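Local coordinates for protein xyloglucan-specific endo-beta-1,4-glucanase BoGH5A (Bacteroides ovatus, PDB 3ZMR) that cleaves the beta-1,4-glucan backbone of xyloglucan internally, with retention of anomeric configuration, releasing xyloglucan oligosaccharides, at residues Ala64-Gln68 with Leu324-Gln328; Arg111-Ser115 with Asn329-Leu333. All coordinates share one frame; numbering follows the deposited sequence. Where two conformers were deposited one is given.

Overall arrangement
From the N terminus, the chain first builds the BACON domain, and the turn 64-68, between strands 55-62 and 71-78, supplies the first half of interaction 1. It then runs into 111-115, which leads into helix 115-122, the first half of interaction 2. More than 200 residues later, after helix 313-319, residues 324-328 meet the BACON turn and close the first loop; the next residues, 329-333, meet 111-115 and close the second. The segments therefore alternate, and the two loops cross. Interaction 1 ties the N-terminal domain to the catalytic barrel, whereas interaction 2 joins parts of the catalytic module. Their centres lie 14 Å apart, with Asp325 OD2 packing on Ile331 CD1.

Interaction 1 of 2, residues Ala64-Gln68 with Leu324-Gln328; sequences ANDTQ and LDIVQ
Gln68 reaches across to the backbone of 324-328 with a nearly straight side chain. Its CB points toward that segment, and CG, CD and the amide continue the reach because chi2 is extended (-172°). Gln68 CD passes 4.1 Å from Gln328 CG. At the tip the amide divides its contacts: Gln68 OE1 rests 3.5 Å from Gln328 CG, while Gln68 NE2 gives a weak hydrogen bond to Asp325 O, 3.4 Å long with 153° at the hydrogen. The same nitrogen, Gln68 NE2, lies over the next peptide, 3.7 Å from Ile326 C. The amides of Gln68 and Gln328 are not stacked, their planes being 75° apart.

The turn carrying Gln68 connects two strands of the BACON domain, and its partner is the loop leading into barrel strand 331-337 of the family 5 catalytic module, so the contact is a modest interdomain one at the surface, with 256 Å² buried. An Asx turn shapes the BACON side: Asn65 OD1 accepts from Thr67 N, which sits above the carbonyl plane, and from Thr67 OG1 on an in-plane lone pair.

At the other end the touching is largely apolar. Leu324 presents its CD2 branch to the turn, 3.7 Å from Asp66 CB and 4.2 Å from Ala64 CB, while Tyr94, in the loop after strand 85-91, also packs on this leucine. On the barrel side, Asp325 OD1 accepts from Ile326 N and pairs with Arg293.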
# COMPACT_ATOMS: atom_id res chain seq x y z
N ALA A 64 13.36 -5.11 14.77
CA ALA A 64 12.46 -6.14 14.23
C ALA A 64 13.29 -7.27 13.64
O ALA A 64 14.33 -7.03 13.03
CB ALA A 64 11.56 -5.54 13.16
N ASN A 65 12.85 -8.51 13.88
CA ASN A 65 13.54 -9.69 13.34
C ASN A 65 12.86 -10.17 12.04
O ASN A 65 11.88 -10.87 12.09
CB ASN A 65 13.56 -10.82 14.36
CG ASN A 65 14.31 -12.05 13.86
OD1 ASN A 65 15.02 -11.98 12.85
ND2 ASN A 65 14.17 -13.17 14.56
N ASP A 66 13.42 -9.77 10.90
CA ASP A 66 12.95 -10.20 9.58
C ASP A 66 13.77 -11.37 8.99
O ASP A 66 13.67 -11.66 7.79
CB ASP A 66 12.96 -9.00 8.61
CG ASP A 66 14.35 -8.39 8.41
OD1 ASP A 66 15.30 -8.72 9.17
OD2 ASP A 66 14.49 -7.56 7.47
N THR A 67 14.56 -12.05 9.83
CA THR A 67 15.45 -13.13 9.34
C THR A 67 14.82 -14.52 9.22
O THR A 67 15.42 -15.46 8.68
CB THR A 67 16.69 -13.28 10.23
OG1 THR A 67 16.30 -13.91 11.46
CG2 THR A 67 17.37 -11.93 10.46
N GLN A 68 13.62 -14.68 9.79
CA GLN A 68 12.89 -15.97 9.80
C GLN A 68 13.64 -17.10 10.55
O GLN A 68 13.33 -18.28 10.37
CB GLN A 68 12.50 -16.42 8.36
CG GLN A 68 11.65 -15.35 7.66
CD GLN A 68 11.06 -15.78 6.33
OE1 GLN A 68 11.61 -16.63 5.63
NE2 GLN A 68 9.93 -15.17 5.96
N LEU A 324 6.86 -7.21 8.33
CA LEU A 324 7.33 -8.57 8.53
C LEU A 324 6.31 -9.52 7.90
O LEU A 324 5.10 -9.27 7.91
CB LEU A 324 7.46 -8.90 10.03
CG LEU A 324 8.41 -8.06 10.86
CD1 LEU A 324 8.28 -8.46 12.33
CD2 LEU A 324 9.84 -8.22 10.37
N ASP A 325 6.79 -10.61 7.36
CA ASP A 325 5.92 -11.58 6.68
C ASP A 325 6.44 -13.00 6.99
O ASP A 325 7.57 -13.19 7.44
CB ASP A 325 5.89 -11.25 5.16
CG ASP A 325 4.69 -11.88 4.41
OD1 ASP A 325 3.86 -12.63 5.01
OD2 ASP A 325 4.57 -11.55 3.20
N ILE A 326 5.60 -13.99 6.70
CA ILE A 326 5.86 -15.41 6.95
C ILE A 326 6.38 -16.13 5.69
O ILE A 326 6.85 -17.26 5.77
CB ILE A 326 4.57 -16.13 7.44
CG1 ILE A 326 4.85 -17.54 8.00
CG2 ILE A 326 3.51 -16.19 6.31
CD1 ILE A 326 5.66 -17.53 9.27
N VAL A 327 6.31 -15.45 4.53
CA VAL A 327 6.84 -15.91 3.25
C VAL A 327 7.74 -14.82 2.71
O VAL A 327 7.59 -13.64 3.06
CB VAL A 327 5.76 -16.24 2.22
CG1 VAL A 327 5.08 -17.55 2.55
CG2 VAL A 327 4.79 -15.07 2.07
N GLN A 328 8.70 -15.23 1.88
CA GLN A 328 9.67 -14.30 1.30
C GLN A 328 9.13 -13.72 -0.02
O GLN A 328 8.56 -14.44 -0.85
CB GLN A 328 11.04 -14.96 1.04
CG GLN A 328 11.76 -15.45 2.29
CD GLN A 328 13.22 -15.84 2.05
OE1 GLN A 328 14.07 -14.98 1.79
NE2 GLN A 328 13.52 -17.13 2.16

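Interaction 2 of 2, residues Arg111-Ser115 with Asn329-Leu333; sequences RDLTS and NRIFL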
# COMPACT_ATOMS: atom_id res chain seq x y z
N ARG A 111 2.05 -19.70 -8.30
CA ARG A 111 3.33 -19.92 -8.98
C ARG A 111 4.50 -19.53 -8.09
O ARG A 111 4.41 -18.62 -7.27
CB ARG A 111 3.39 -19.14 -10.27
CG ARG A 111 2.38 -19.64 -11.31
CD ARG A 111 2.26 -18.65 -12.45
NE ARG A 111 1.46 -17.51 -12.03
CZ ARG A 111 1.20 -16.45 -12.78
NH1 ARG A 111 1.73 -16.32 -14.01
NH2 ARG A 111 0.39 -15.52 -12.30
N ASP A 112 5.63 -20.21 -8.29
CA ASP A 112 6.84 -19.90 -7.56
C ASP A 112 7.54 -18.69 -8.21
O ASP A 112 8.59 -18.81 -8.89
CB ASP A 112 7.78 -21.10 -7.53
CG ASP A 112 8.93 -20.92 -6.57
OD1 ASP A 112 8.90 -20.01 -5.72
OD2 ASP A 112 9.86 -21.73 -6.63
N LEU A 113 6.94 -17.52 -7.98
CA LEU A 113 7.40 -16.24 -8.52
C LEU A 113 7.46 -15.22 -7.39
O LEU A 113 6.52 -15.13 -6.60
CB LEU A 113 6.42 -15.74 -9.59
CG LEU A 113 6.28 -16.58 -10.86
CD1 LEU A 113 5.15 -16.05 -11.71
CD2 LEU A 113 7.61 -16.57 -11.62
N THR A 114 8.53 -14.44 -7.33
CA THR A 114 8.58 -13.31 -6.42
C THR A 114 7.56 -12.26 -6.89
O THR A 114 7.15 -12.27 -8.04
CB THR A 114 9.95 -12.65 -6.35
OG1 THR A 114 10.22 -12.12 -7.65
CG2 THR A 114 11.03 -13.65 -5.94
N SER A 115 7.15 -11.38 -5.98
CA SER A 115 6.30 -10.26 -6.38
C SER A 115 6.97 -9.47 -7.51
O SER A 115 6.29 -9.00 -8.42
CB SER A 115 5.93 -9.40 -5.20
OG SER A 115 5.06 -10.11 -4.35
N ASN A 329 9.29 -12.40 -0.15
CA ASN A 329 9.17 -11.71 -1.45
C ASN A 329 7.75 -11.86 -2.06
O ASN A 329 7.61 -12.19 -3.27
CB ASN A 329 10.25 -12.19 -2.45
CG ASN A 329 11.64 -12.01 -1.92
OD1 ASN A 329 12.45 -12.95 -1.97
ND2 ASN A 329 11.94 -10.85 -1.43
N ARG A 330 6.73 -11.64 -1.22
CA ARG A 330 5.34 -11.68 -1.68
C ARG A 330 4.58 -10.40 -1.32
O ARG A 330 3.34 -10.43 -1.13
CB ARG A 330 4.60 -12.92 -1.16
CG ARG A 330 5.12 -14.26 -1.70
CD ARG A 330 5.02 -14.36 -3.21
NE ARG A 330 5.30 -15.71 -3.73
CZ ARG A 330 6.52 -16.21 -3.90
NH1 ARG A 330 7.61 -15.48 -3.63
NH2 ARG A 330 6.65 -17.45 -4.38
N ILE A 331 5.31 -9.29 -1.25
CA ILE A 331 4.75 -7.96 -0.97
C ILE A 331 5.16 -6.93 -2.03
O ILE A 331 6.32 -6.82 -2.45
CB ILE A 331 5.12 -7.45 0.43
CG1 ILE A 331 4.48 -8.36 1.50
CG2 ILE A 331 4.63 -6.00 0.63
CD1 ILE A 331 4.82 -8.08 2.94
N PHE A 332 4.15 -6.19 -2.48
CA PHE A 332 4.33 -4.98 -3.31
C PHE A 332 4.13 -3.72 -2.46
O PHE A 332 3.29 -3.73 -1.54
CB PHE A 332 3.21 -4.86 -4.36
CG PHE A 332 3.26 -5.81 -5.53
CD1 PHE A 332 2.93 -7.16 -5.41
CD2 PHE A 332 3.52 -5.31 -6.80
CE1 PHE A 332 2.93 -8.00 -6.53
CE2 PHE A 332 3.53 -6.12 -7.92
CZ PHE A 332 3.23 -7.48 -7.80
N LEU A 333 4.78 -2.63 -2.86
CA LEU A 333 4.45 -1.28 -2.39
C LEU A 333 3.49 -0.63 -3.39
O LEU A 333 3.63 -0.82 -4.62
CB LEU A 333 5.72 -0.42 -2.33
CG LEU A 333 5.54 1.07 -2.05
CD1 LEU A 333 5.03 1.29 -0.64
CD2 LEU A 333 6.87 1.77 -2.18
O HOH W 1 4.10 -19.67 -4.21
O HOH W 2 9.62 -17.48 -5.73
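Ser115 and Thr114 dock on Asn329 and Arg330 in a mixed polar and apolar contact, where the start of helix 115-122 meets the beginning of strand 331-337 in the eight-stranded (beta/alpha) barrel of this family 5 hydrolase. The central bond is Ser115 N to Asn329 O, 2.9 Å and 162° at the hydrogen, with the donor tilted 31° from the carbonyl plane. Thr114, the N-cap of that helix, adds a CA-H...O contact to the same oxygen, and its CG2 lies alongside Asn329 CB. Ser115 OG has His303 ND1 as its hydrogen-bond partner.

Further along the strand, Ser115 CB sits over the CD1-CE1 rim of the Phe332 ring, 3.6 Å from Phe332 CE1, and Phe332 CZ comes to 3.5 Å from Ser115 O; Pro390 and Met122 also pack against the Phe332 side chain. Replacing Phe332 by an alanine would remove the ring and is likely to leave a gap beside Ser115 CB, between the start of helix 115-122 and the strand.

Arg330 is deposited in two conformers, and its contacts hold for the one described and are to that extent doubtful. In it a bend at chi2 (-60°) folds the chain back toward 111-115. Leu113 O lies over the guanidinium centre, 2.9 Å from Arg330 CZ and about equally far from its three nitrogens, with angles too poor for a hydrogen bond. Asp112 stands at the guanidinium edge, near its plane, with a long salt bridge from Asp112 OD1 to Arg330 NH2. One water donates to Asp112 OD1 at 2.6 Å and accepts from Arg330 NH2 at 3.3 Å.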